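Local coordinates for TudS (Uncultured bacterium, PDB 6Z96), which removes sulfur from thiouracil with a [4Fe-4S] cluster in a non-redox desulfuration, probably by way of a [4Fe-5S] intermediate, at residues F94-E99 / D140-L145; E75-A80 / E122-A127; S8-G13 / Q21-V26; C43-G48 / S101-S106. All coordinates share one frame; numbering follows the deposited sequence.

Interaction 1 of 4, residues F94-E99 / D140-L145; sequences FALLKE and DQLPEL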
loop_
_atom_site.group_PDB
_atom_site.type_symbol
_atom_site.label_atom_id
_atom_site.label_comp_id
_atom_site.label_asym_id
_atom_site.label_seq_id
_atom_site.Cartn_x
_atom_site.Cartn_y
_atom_site.Cartn_z
ATOM N N PHE A 94 5.808 5.290 8.927
ATOM C CA PHE A 94 6.382 4.395 7.922
ATOM C C PHE A 94 5.289 3.478 7.363
ATOM O O PHE A 94 4.451 2.991 8.118
ATOM C CB PHE A 94 7.464 3.494 8.540
ATOM C CG PHE A 94 8.614 4.257 9.159
ATOM C CD1 PHE A 94 9.622 4.776 8.375
ATOM C CD2 PHE A 94 8.674 4.458 10.525
ATOM C CE1 PHE A 94 10.680 5.487 8.946
ATOM C CE2 PHE A 94 9.742 5.158 11.097
ATOM C CZ PHE A 94 10.740 5.649 10.299
ATOM N N ALA A 95 5.356 3.202 6.054
ATOM C CA ALA A 95 4.421 2.291 5.403
ATOM C C ALA A 95 5.176 1.283 4.564
ATOM O O ALA A 95 6.165 1.623 3.925
ATOM C CB ALA A 95 3.456 3.071 4.516
ATOM N N LEU A 96 4.708 0.033 4.562
ATOM C CA LEU A 96 5.270 -1.015 3.713
ATOM C C LEU A 96 4.125 -1.372 2.767
ATOM O O LEU A 96 3.167 -2.024 3.181
ATOM C CB LEU A 96 5.666 -2.236 4.549
ATOM C CG LEU A 96 6.024 -3.507 3.776
ATOM C CD1 LEU A 96 7.120 -3.258 2.748
ATOM C CD2 LEU A 96 6.419 -4.640 4.746
ATOM N N LEU A 97 4.219 -0.916 1.520
ATOM C CA LEU A 97 3.125 -1.091 0.569
ATOM C C LEU A 97 3.543 -1.895 -0.641
ATOM O O LEU A 97 4.696 -1.865 -1.046
ATOM C CB LEU A 97 2.577 0.284 0.141
ATOM C CG LEU A 97 2.076 1.190 1.265
ATOM C CD1 LEU A 97 1.429 2.492 0.655
ATOM C CD2 LEU A 97 1.043 0.491 2.170
ATOM N N LYS A 98 2.575 -2.604 -1.243
ATOM C CA LYS A 98 2.823 -3.483 -2.389
ATOM C C LYS A 98 3.221 -2.751 -3.675
ATOM O O LYS A 98 2.496 -1.910 -4.188
ATOM C CB LYS A 98 1.554 -4.346 -2.633
ATOM C CG LYS A 98 1.626 -5.236 -3.872
ATOM C CD LYS A 98 2.577 -6.415 -3.641
ATOM C CE LYS A 98 2.858 -7.120 -4.958
ATOM N NZ LYS A 98 3.896 -6.400 -5.760
ATOM N N GLU A 99 4.348 -3.158 -4.259
ATOM C CA GLU A 99 4.843 -2.523 -5.476
ATOM C C GLU A 99 3.937 -2.772 -6.696
ATOM O O GLU A 99 3.299 -3.820 -6.794
ATOM C CB GLU A 99 6.275 -3.022 -5.769
ATOM C CG GLU A 99 6.983 -2.254 -6.874
ATOM C CD GLU A 99 7.109 -0.765 -6.610
ATOM O OE1 GLU A 99 6.084 -0.050 -6.732
ATOM O OE2 GLU A 99 8.244 -0.291 -6.358
ATOM N N ASP A 140 10.391 -4.743 -1.871
ATOM C CA ASP A 140 11.772 -4.898 -2.363
ATOM C C ASP A 140 12.763 -4.053 -1.527
ATOM O O ASP A 140 13.964 -4.033 -1.840
ATOM C CB ASP A 140 11.870 -4.407 -3.812
ATOM C CG ASP A 140 10.956 -5.155 -4.769
ATOM O OD1 ASP A 140 10.808 -6.379 -4.608
ATOM O OD2 ASP A 140 10.379 -4.508 -5.666
ATOM N N GLN A 141 12.280 -3.340 -0.485
ATOM C CA GLN A 141 13.076 -2.441 0.347
ATOM C C GLN A 141 12.936 -2.794 1.836
ATOM O O GLN A 141 13.017 -1.899 2.675
ATOM C CB GLN A 141 12.623 -0.987 0.115
ATOM C CG GLN A 141 12.742 -0.581 -1.332
ATOM C CD GLN A 141 12.192 0.791 -1.552
ATOM O OE1 GLN A 141 11.007 1.061 -1.322
ATOM N NE2 GLN A 141 13.038 1.695 -2.022
ATOM N N LEU A 142 12.733 -4.078 2.165
ATOM C CA LEU A 142 12.603 -4.487 3.566
ATOM C C LEU A 142 13.827 -4.138 4.402
ATOM O O LEU A 142 13.629 -3.673 5.521
ATOM C CB LEU A 142 12.259 -5.976 3.734
ATOM C CG LEU A 142 10.942 -6.393 3.137
ATOM C CD1 LEU A 142 10.713 -7.878 3.335
ATOM C CD2 LEU A 142 9.800 -5.660 3.769
ATOM N N PRO A 143 15.077 -4.302 3.900
ATOM C CA PRO A 143 16.235 -3.948 4.744
ATOM C C PRO A 143 16.227 -2.472 5.120
ATOM O O PRO A 143 16.471 -2.122 6.271
ATOM C CB PRO A 143 17.446 -4.308 3.864
ATOM C CG PRO A 143 16.943 -5.373 2.914
ATOM C CD PRO A 143 15.514 -4.881 2.610
ATOM N N GLU A 144 15.903 -1.606 4.151
ATOM C CA GLU A 144 15.870 -0.168 4.359
ATOM C C GLU A 144 14.757 0.223 5.354
ATOM O O GLU A 144 14.952 1.074 6.232
ATOM C CB GLU A 144 15.678 0.532 2.996
ATOM C CG GLU A 144 16.837 0.322 2.032
ATOM C CD GLU A 144 16.747 -0.826 1.038
ATOM O OE1 GLU A 144 16.178 -1.888 1.374
ATOM O OE2 GLU A 144 17.309 -0.683 -0.072
ATOM N N LEU A 145 13.554 -0.385 5.207
ATOM C CA LEU A 145 12.460 -0.085 6.125
ATOM C C LEU A 145 12.815 -0.549 7.547
ATOM O O LEU A 145 12.604 0.165 8.539
ATOM C CB LEU A 145 11.179 -0.811 5.625
ATOM C CG LEU A 145 10.025 -0.837 6.622
ATOM C CD1 LEU A 145 9.564 0.586 6.998
ATOM C CD2 LEU A 145 8.857 -1.644 6.058
HETATM O O HOH W 1 10.188 -1.676 -5.376
#
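Glu99 OE1 is gripped by three backbone amides, those of Ser106, Gly107 and Arg108, and the other oxygen, OE2, lies on the Asp140 side. There a water at 2.6 Å from Glu99 OE2 donates to it and also to Asp140 OD2, at 2.9 Å. The two carboxylates do not touch, and the shared water probably eases the repulsion between these like charges. Further along, the contact is purely apolar. Leu145 opens its fork over the strand: CD1 rests 3.9 Å from Phe94 CB, while CD2 lies 3.6 Å from Leu96 CB, the two side chains of that second pair meeting at about a right angle. With CG of Leu145 set opposite its backbone N (chi1 168°), both methyls reach the strand although the CB bond does not aim at it. One turn earlier, Leu142 CD2 sits evenly against both branches of Leu96, 3.7 Å from CD1 and 3.7 Å from CD2. Phe94 and Leu96 thus meet helix 142-151, whereas the intervening Ala95 points away and touches Leu129 of helix 124-131. This alternation, with helices on both faces of a parallel sheet whose strand order is 2-1-3-4, is characteristic of a three-layer alpha/beta fold.

Interaction 2 of 4, residues E75-A80 / E122-A127; sequences EFDRGA and EGKTTA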
loop_
_atom_site.group_PDB
_atom_site.type_symbol
_atom_site.label_atom_id
_atom_site.label_comp_id
_atom_site.label_asym_id
_atom_site.label_seq_id
_atom_site.Cartn_x
_atom_site.Cartn_y
_atom_site.Cartn_z
ATOM N N GLU A 75 -13.333 5.566 -4.999
ATOM C CA GLU A 75 -12.999 4.531 -4.029
ATOM C C GLU A 75 -11.508 4.525 -3.730
ATOM O O GLU A 75 -11.112 4.344 -2.588
ATOM C CB GLU A 75 -13.441 3.171 -4.586
ATOM C CG GLU A 75 -14.966 3.040 -4.644
ATOM C CD GLU A 75 -15.685 3.719 -5.804
ATOM O OE1 GLU A 75 -15.018 4.107 -6.791
ATOM O OE2 GLU A 75 -16.926 3.893 -5.714
ATOM N N PHE A 76 -10.683 4.744 -4.754
ATOM C CA PHE A 76 -9.230 4.796 -4.542
ATOM C C PHE A 76 -8.870 5.978 -3.637
ATOM O O PHE A 76 -8.023 5.839 -2.760
ATOM C CB PHE A 76 -8.490 4.934 -5.879
ATOM C CG PHE A 76 -8.200 3.597 -6.504
ATOM C CD1 PHE A 76 -9.227 2.807 -6.986
ATOM C CD2 PHE A 76 -6.904 3.115 -6.572
ATOM C CE1 PHE A 76 -8.963 1.558 -7.534
ATOM C CE2 PHE A 76 -6.641 1.869 -7.130
ATOM C CZ PHE A 76 -7.670 1.103 -7.607
ATOM N N ASP A 77 -9.514 7.138 -3.858
ATOM C CA ASP A 77 -9.208 8.331 -3.049
ATOM C C ASP A 77 -9.711 8.160 -1.624
ATOM O O ASP A 77 -9.034 8.560 -0.678
ATOM C CB ASP A 77 -9.829 9.580 -3.689
ATOM C CG ASP A 77 -9.159 10.025 -4.987
ATOM O OD1 ASP A 77 -8.058 9.513 -5.301
ATOM O OD2 ASP A 77 -9.736 10.901 -5.689
ATOM N N ARG A 78 -10.876 7.514 -1.439
ATOM C CA ARG A 78 -11.376 7.225 -0.098
ATOM C C ARG A 78 -10.410 6.317 0.644
ATOM O O ARG A 78 -10.098 6.570 1.806
ATOM C CB ARG A 78 -12.775 6.578 -0.185
ATOM C CG ARG A 78 -13.252 6.088 1.202
ATOM C CD ARG A 78 -14.672 5.526 1.175
ATOM N NE ARG A 78 -15.617 6.605 1.452
ATOM C CZ ARG A 78 -16.926 6.428 1.625
ATOM N NH1 ARG A 78 -17.457 5.215 1.536
ATOM N NH2 ARG A 78 -17.709 7.463 1.897
ATOM N N GLY A 79 -9.956 5.252 -0.015
ATOM C CA GLY A 79 -9.031 4.324 0.632
ATOM C C GLY A 79 -7.710 4.994 0.998
ATOM O O GLY A 79 -7.157 4.744 2.076
ATOM N N ALA A 80 -7.212 5.893 0.120
ATOM C CA ALA A 80 -5.959 6.617 0.446
ATOM C C ALA A 80 -6.166 7.502 1.672
ATOM O O ALA A 80 -5.314 7.525 2.570
ATOM C CB ALA A 80 -5.511 7.468 -0.740
ATOM N N GLU A 122 3.821 6.147 -8.771
ATOM C CA GLU A 122 3.350 5.690 -7.473
ATOM C C GLU A 122 1.836 5.575 -7.487
ATOM O O GLU A 122 1.179 6.186 -8.320
ATOM C CB GLU A 122 3.841 6.617 -6.359
ATOM C CG GLU A 122 3.359 8.031 -6.473
ATOM C CD GLU A 122 4.152 9.055 -5.667
ATOM O OE1 GLU A 122 3.760 10.239 -5.704
ATOM O OE2 GLU A 122 5.168 8.692 -5.027
ATOM N N GLY A 123 1.318 4.758 -6.590
ATOM C CA GLY A 123 -0.123 4.588 -6.479
ATOM C C GLY A 123 -0.739 5.743 -5.703
ATOM O O GLY A 123 -0.037 6.558 -5.107
ATOM N N LYS A 124 -2.070 5.806 -5.689
ATOM C CA LYS A 124 -2.781 6.896 -4.999
ATOM C C LYS A 124 -2.545 6.971 -3.502
ATOM O O LYS A 124 -2.450 8.074 -2.964
ATOM C CB LYS A 124 -4.281 6.747 -5.225
ATOM C CG LYS A 124 -4.676 7.055 -6.649
ATOM C CD LYS A 124 -4.971 8.545 -6.708
ATOM C CE LYS A 124 -5.990 8.923 -7.721
ATOM N NZ LYS A 124 -6.395 10.363 -7.545
ATOM N N THR A 125 -2.458 5.820 -2.816
ATOM C CA THR A 125 -2.250 5.818 -1.384
ATOM C C THR A 125 -0.815 6.227 -1.083
ATOM O O THR A 125 -0.605 7.098 -0.238
ATOM C CB THR A 125 -2.609 4.455 -0.805
ATOM O OG1 THR A 125 -4.033 4.279 -0.941
ATOM C CG2 THR A 125 -2.271 4.359 0.695
ATOM N N THR A 126 0.161 5.652 -1.799
ATOM C CA THR A 126 1.556 6.063 -1.616
ATOM C C THR A 126 1.745 7.566 -1.815
ATOM O O THR A 126 2.366 8.226 -0.975
ATOM C CB THR A 126 2.413 5.318 -2.609
ATOM O OG1 THR A 126 2.349 3.937 -2.268
ATOM C CG2 THR A 126 3.886 5.827 -2.603
ATOM N N ALA A 127 1.141 8.116 -2.872
ATOM C CA ALA A 127 1.280 9.557 -3.137
ATOM C C ALA A 127 0.750 10.399 -1.986
ATOM O O ALA A 127 1.413 11.372 -1.590
ATOM C CB ALA A 127 0.555 9.913 -4.433
HETATM O O HOH W 2 -5.679 4.137 -3.240
#
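Lys124 and Asp77 both carry CG beside the backbone N (chi1 -71° in each), and a bend at chi2 (-90°) directs the otherwise extended lysine chain to the carboxylate. Lys124 NZ donates to Asp77 OD1 at 2.9 Å, on the syn lone pair, making a salt bridge; NZ has a further partner in the carbonyl of Glu62. The lysine chain also lies along the same oxygen, with CE 3.2 Å from Asp77 OD1. Were Asp77 an alanine, the Lys124 ammonium would be likely to lose its charged mate, keeping the Glu62 carbonyl. The arrangement is helix-on-helix packing, the first turn of helix 124-131 set against the flank of helix 73-90. The backbones come close where Ala80 meets Thr125: their CA atoms are 4.2 Å apart, and Thr125 OG1 comes within 3.3 Å of Ala80 CA. The same hydroxyl shares a water with Phe76 O, 2.8 Å from Thr125 OG1 and 2.9 Å from the carbonyl oxygen, to which the water donates. Beyond this pair, Phe76 reaches Glu45 and Ser103, and the backbones of Lys124 and Thr125 bond to Pro102 and Ser103.

Interaction 3 of 4, residues S8-G13 / Q21-V26; sequences SACLLG and QSKGIV. With SF4 (iron/sulfur cluster), chain C.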
loop_
_atom_site.group_PDB
_atom_site.type_symbol
_atom_site.label_atom_id
_atom_site.label_comp_id
_atom_site.label_asym_id
_atom_site.label_seq_id
_atom_site.Cartn_x
_atom_site.Cartn_y
_atom_site.Cartn_z
ATOM N N SER A 8 0.444 -3.045 3.516
ATOM C CA SER A 8 -0.568 -3.541 2.560
ATOM C C SER A 8 -1.043 -4.930 3.017
ATOM O O SER A 8 -0.215 -5.810 3.255
ATOM C CB SER A 8 0.066 -3.724 1.185
ATOM O OG SER A 8 0.274 -2.468 0.566
ATOM N N ALA A 9 -2.353 -5.096 3.196
ATOM C CA ALA A 9 -2.882 -6.346 3.745
ATOM C C ALA A 9 -2.497 -7.571 2.928
ATOM O O ALA A 9 -2.296 -8.656 3.499
ATOM C CB ALA A 9 -4.401 -6.257 3.908
ATOM N N CYS A 10 -2.355 -7.408 1.604
ATOM C CA CYS A 10 -1.967 -8.538 0.760
ATOM C C CYS A 10 -0.549 -9.028 1.090
ATOM O O CYS A 10 -0.285 -10.230 0.966
ATOM C CB CYS A 10 -2.102 -8.194 -0.715
ATOM S SG CYS A 10 -1.109 -6.763 -1.222
ATOM N N LEU A 11 0.345 -8.120 1.519
ATOM C CA LEU A 11 1.720 -8.548 1.865
ATOM C C LEU A 11 1.741 -9.420 3.115
ATOM O O LEU A 11 2.717 -10.145 3.330
ATOM C CB LEU A 11 2.626 -7.329 2.093
ATOM C CG LEU A 11 2.887 -6.489 0.838
ATOM C CD1 LEU A 11 3.708 -5.221 1.198
ATOM C CD2 LEU A 11 3.658 -7.284 -0.216
ATOM N N LEU A 12 0.716 -9.324 3.952
ATOM C CA LEU A 12 0.563 -10.180 5.143
ATOM C C LEU A 12 -0.181 -11.494 4.839
ATOM O O LEU A 12 -0.447 -12.269 5.769
ATOM C CB LEU A 12 -0.185 -9.426 6.219
ATOM C CG LEU A 12 0.528 -8.196 6.710
ATOM C CD1 LEU A 12 -0.351 -7.444 7.663
ATOM C CD2 LEU A 12 1.865 -8.548 7.400
ATOM N N GLY A 13 -0.475 -11.757 3.567
ATOM C CA GLY A 13 -1.129 -12.990 3.147
ATOM C C GLY A 13 -2.638 -12.924 3.108
ATOM O O GLY A 13 -3.286 -13.949 2.882
ATOM N N GLN A 21 -6.310 -13.322 -4.709
ATOM C CA GLN A 21 -5.065 -13.946 -4.234
ATOM C C GLN A 21 -4.422 -13.105 -3.097
ATOM O O GLN A 21 -4.944 -12.070 -2.694
ATOM C CB GLN A 21 -4.056 -14.080 -5.386
ATOM C CG GLN A 21 -4.461 -15.070 -6.465
ATOM C CD GLN A 21 -3.293 -15.321 -7.389
ATOM O OE1 GLN A 21 -2.751 -14.404 -8.030
ATOM N NE2 GLN A 21 -2.871 -16.577 -7.471
ATOM N N SER A 22 -3.270 -13.537 -2.601
ATOM C CA SER A 22 -2.513 -12.806 -1.604
ATOM C C SER A 22 -1.086 -12.634 -2.137
ATOM O O SER A 22 -0.675 -13.280 -3.101
ATOM C CB SER A 22 -2.510 -13.568 -0.284
ATOM O OG SER A 22 -2.072 -14.904 -0.489
ATOM N N LYS A 23 -0.334 -11.741 -1.517
ATOM C CA LYS A 23 1.059 -11.485 -1.891
ATOM C C LYS A 23 1.887 -11.623 -0.638
ATOM O O LYS A 23 2.738 -10.773 -0.328
ATOM C CB LYS A 23 1.179 -10.049 -2.442
ATOM C CG LYS A 23 0.461 -9.861 -3.773
ATOM C CD LYS A 23 1.124 -10.711 -4.858
ATOM C CE LYS A 23 0.664 -10.387 -6.255
ATOM N NZ LYS A 23 1.275 -11.318 -7.250
ATOM N N GLY A 24 1.636 -12.694 0.114
ATOM C CA GLY A 24 2.298 -12.911 1.379
ATOM C C GLY A 24 3.779 -13.048 1.147
ATOM O O GLY A 24 4.203 -13.817 0.274
ATOM N N ILE A 25 4.566 -12.228 1.836
ATOM C CA ILE A 25 6.010 -12.279 1.666
ATOM C C ILE A 25 6.672 -13.046 2.800
ATOM O O ILE A 25 6.178 -13.067 3.934
ATOM C CB ILE A 25 6.619 -10.884 1.430
ATOM C CG1 ILE A 25 6.155 -9.905 2.521
ATOM C CG2 ILE A 25 6.246 -10.394 0.020
ATOM C CD1 ILE A 25 6.519 -8.379 2.297
ATOM N N VAL A 26 7.780 -13.695 2.481
ATOM C CA VAL A 26 8.501 -14.492 3.442
ATOM C C VAL A 26 9.519 -13.580 4.072
ATOM O O VAL A 26 10.419 -13.102 3.391
ATOM C CB VAL A 26 9.153 -15.711 2.775
ATOM C CG1 VAL A 26 9.881 -16.546 3.823
ATOM C CG2 VAL A 26 8.093 -16.535 2.043
HETATM FE FE1 SF4 C . -4.133 -4.104 -3.732
HETATM FE FE2 SF4 C . -2.684 -5.145 -1.701
HETATM FE FE3 SF4 C . -5.071 -3.885 -1.153
HETATM FE FE4 SF4 C . -2.860 -2.439 -1.910
HETATM S S1 SF4 C . -3.164 -3.671 0.030
HETATM S S2 SF4 C . -4.983 -2.144 -2.678
HETATM S S3 SF4 C . -1.889 -3.877 -3.442
HETATM S S4 SF4 C . -4.745 -5.847 -2.337
HETATM O O HOH W 3 3.847 -11.874 5.269
HETATM O O HOH W 4 -4.204 -16.359 0.861
#
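Cys10, whose carbonyl is held by Lys23, is the first-shell residue here: its SG binds FE2 of the iron-sulfur cluster at 2.3 Å. Its chi1 of 58° places the sulfur between the backbone N and the carbonyl carbon, facing the cluster while the carbonyl faces the segment 21-26. Ser8 packs beside it, CB 3.4 Å from cluster sulfur S1, with its OG bonded to Lys98 N. In the next shell, Cys10 O accepts from Lys23 N at 2.9 Å, the donor standing well above the carbonyl plane, and from Gly13 N at 3.0 Å on the opposite face. Leu11 O takes a straighter bond from Ile25 N (3.2 Å, 159° at the hydrogen) and also a water that donates on to Ile25 O. Leu11 CA adds a CH...O contact to Lys23 O at 3.3 Å. Farther out, Gly13 and Gly24 bring their CA atoms to 3.9 Å. Gly13 has a positive phi (91°), where a CB would jam against the preceding carbonyl oxygen, and a CB on Gly24 would press on Gly13 CA. Both hydrogen bonds between the segments are amide to carbonyl, which implies that the path of the main chain, more than any polar side chain, sets the turn behind the cysteine ligand, with Cys10 O held from opposite faces by Gly13 N and Lys23 N.

Interaction 4 of 4, residues C43-G48 / S101-S106; sequences CPEVAG and SPSCGS. With SF4 (iron/sulfur cluster), chain C; EDO (1,2-ethanediol), chain E.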
loop_
_atom_site.group_PDB
_atom_site.type_symbol
_atom_site.label_atom_id
_atom_site.label_comp_id
_atom_site.label_asym_id
_atom_site.label_seq_id
_atom_site.Cartn_x
_atom_site.Cartn_y
_atom_site.Cartn_z
ATOM N N CYS A 43 -5.904 -2.382 3.586
ATOM C CA CYS A 43 -6.040 -2.482 2.127
ATOM C C CYS A 43 -6.844 -1.268 1.676
ATOM O O CYS A 43 -8.045 -1.220 1.905
ATOM C CB CYS A 43 -6.757 -3.763 1.693
ATOM S SG CYS A 43 -7.124 -3.786 -0.077
ATOM N N PRO A 44 -6.222 -0.314 0.987
ATOM C CA PRO A 44 -6.965 0.880 0.558
ATOM C C PRO A 44 -8.161 0.585 -0.338
ATOM O O PRO A 44 -9.174 1.269 -0.215
ATOM C CB PRO A 44 -5.906 1.693 -0.213
ATOM C CG PRO A 44 -4.561 1.230 0.372
ATOM C CD PRO A 44 -4.771 -0.226 0.703
ATOM N N GLU A 45 -8.047 -0.412 -1.241
ATOM C CA GLU A 45 -9.161 -0.655 -2.157
ATOM C C GLU A 45 -10.370 -1.227 -1.450
ATOM O O GLU A 45 -11.500 -0.799 -1.723
ATOM C CB GLU A 45 -8.731 -1.473 -3.354
ATOM C CG GLU A 45 -7.847 -0.604 -4.220
ATOM C CD GLU A 45 -7.033 -1.339 -5.271
ATOM O OE1 GLU A 45 -7.503 -2.409 -5.726
ATOM O OE2 GLU A 45 -5.954 -0.840 -5.672
ATOM N N VAL A 46 -10.149 -2.164 -0.530
ATOM C CA VAL A 46 -11.256 -2.734 0.228
ATOM C C VAL A 46 -11.800 -1.671 1.199
ATOM O O VAL A 46 -13.020 -1.499 1.317
ATOM C CB VAL A 46 -10.819 -4.009 0.957
ATOM C CG1 VAL A 46 -11.869 -4.463 1.955
ATOM C CG2 VAL A 46 -10.521 -5.122 -0.054
ATOM N N ALA A 47 -10.904 -0.887 1.840
ATOM C CA ALA A 47 -11.376 0.161 2.770
ATOM C C ALA A 47 -12.214 1.200 2.021
ATOM O O ALA A 47 -13.193 1.723 2.575
ATOM C CB ALA A 47 -10.180 0.848 3.430
ATOM N N GLY A 48 -11.857 1.453 0.755
ATOM C CA GLY A 48 -12.533 2.427 -0.100
ATOM C C GLY A 48 -13.868 1.955 -0.647
ATOM O O GLY A 48 -14.576 2.732 -1.293
ATOM N N SER A 101 1.116 -1.474 -7.654
ATOM C CA SER A 101 -0.332 -1.294 -7.526
ATOM C C SER A 101 -0.783 0.153 -7.820
ATOM O O SER A 101 -0.104 1.111 -7.440
ATOM C CB SER A 101 -0.741 -1.696 -6.104
ATOM O OG SER A 101 -1.983 -1.150 -5.679
ATOM N N PRO A 102 -1.989 0.325 -8.385
ATOM C CA PRO A 102 -2.517 1.683 -8.579
ATOM C C PRO A 102 -2.855 2.378 -7.254
ATOM O O PRO A 102 -3.027 3.598 -7.262
ATOM C CB PRO A 102 -3.781 1.459 -9.431
ATOM C CG PRO A 102 -4.215 0.049 -9.105
ATOM C CD PRO A 102 -2.920 -0.725 -8.870
ATOM N N SER A 103 -2.927 1.633 -6.125
ATOM C CA SER A 103 -3.053 2.201 -4.789
ATOM C C SER A 103 -1.704 2.239 -4.089
ATOM O O SER A 103 -1.311 3.280 -3.578
ATOM C CB SER A 103 -3.986 1.372 -3.891
ATOM O OG SER A 103 -5.341 1.490 -4.279
ATOM N N CYS A 104 -1.030 1.090 -4.029
ATOM C CA CYS A 104 0.116 0.856 -3.162
ATOM C C CYS A 104 1.477 0.978 -3.819
ATOM O O CYS A 104 2.483 0.995 -3.099
ATOM C CB CYS A 104 -0.058 -0.510 -2.497
ATOM S SG CYS A 104 -1.514 -0.582 -1.410
ATOM N N GLY A 105 1.540 1.078 -5.141
ATOM C CA GLY A 105 2.832 1.170 -5.832
ATOM C C GLY A 105 3.671 2.338 -5.349
ATOM O O GLY A 105 3.108 3.361 -4.940
ATOM N N SER A 106 4.997 2.181 -5.317
ATOM C CA SER A 106 5.831 3.272 -4.803
ATOM C C SER A 106 6.982 3.642 -5.718
ATOM O O SER A 106 7.414 4.786 -5.687
ATOM C CB SER A 106 6.315 2.986 -3.388
ATOM O OG SER A 106 6.999 1.745 -3.324
HETATM FE FE1 SF4 C . -4.133 -4.104 -3.732
HETATM FE FE2 SF4 C . -2.684 -5.145 -1.701
HETATM FE FE3 SF4 C . -5.071 -3.885 -1.153
HETATM FE FE4 SF4 C . -2.860 -2.439 -1.910
HETATM S S1 SF4 C . -3.164 -3.671 0.030
HETATM S S2 SF4 C . -4.983 -2.144 -2.678
HETATM S S3 SF4 C . -1.889 -3.877 -3.442
HETATM S S4 SF4 C . -4.745 -5.847 -2.337
HETATM C C1 EDO E . -8.383 -3.010 -8.723
HETATM O O1 EDO E . -7.128 -2.381 -8.509
HETATM C C2 EDO E . -9.513 -2.061 -8.592
HETATM O O2 EDO E . -10.745 -2.587 -9.085
HETATM O O HOH W 5 -4.064 -2.695 -6.085
#
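Glu45 lies along the cluster and over Ser103, its CG 3.3 Å from Ser103 OG and its CD 3.4 Å from cluster sulfur S2. The chain runs extended beyond CG, which carries the carboxylate past the sulfur to the other segment. There Ser103 OG donates to Glu45 OE2 at 2.8 Å, on the anti lone pair. A water 2.7 Å from the same OE2 donates to it too and is also bonded to Ser101 OG. Glu45 OE1 is held by a salt bridge to Arg54 and by a 1,2-ethanediol molecule that probably came from the crystallisation liquor. Replacing Glu45 with an alanine is likely to deprive Ser103 OG and Arg54 of the carboxylate they share and to open a gap beside S2.

Ser101 shapes the turn that delivers the next cysteine. Its OG accepts from Cys104 N at 2.9 Å (177° at the hydrogen) and from Ser103 N at 3.0 Å, an ST motif and an ST turn together. Across the contact, Pro44 CD packs 3.9 Å from Cys104 SG. Cys43 SG, 2.3 Å from FE3, is also the N-cap acceptor for Val46 N, so one sulfur caps the N terminus of helix 44-47 and binds an iron.

Cys43 on FE3 and Cys104 on FE4 join Cys10 as a three-cysteine set. With FE1 taking none of these sulfurs and Glu45 also lining the pocket of the bound H2S, this is the active-site arrangement expected where a fifth sulfur binds the cluster, consistent with a [4Fe-5S] intermediate.

Overall arrangement
Interactions 1, 2 and 4 are buried, whereas interaction 3 is partly buried and built largely from main-chain bonds. Interaction 1 is an apolar strand-helix contact with a watery polar end; interaction 2 joins two helices by a salt bridge; interactions 3 and 4 both touch the cluster, where cysteine sulfurs bind iron. Interactions 2 and 4 lie closest, centres about 6 Å apart, tied by Gly123 N to Gly105 O (2.8 Å), a probable hydrogen bond. Interactions 1 and 3 meet through the sheet, Leu96 O to Ser8 N, a probable hydrogen bond between neighbouring strands (2.9 Å). Interactions 2 and 3 do not touch and sit on opposite sides of the chain's centre.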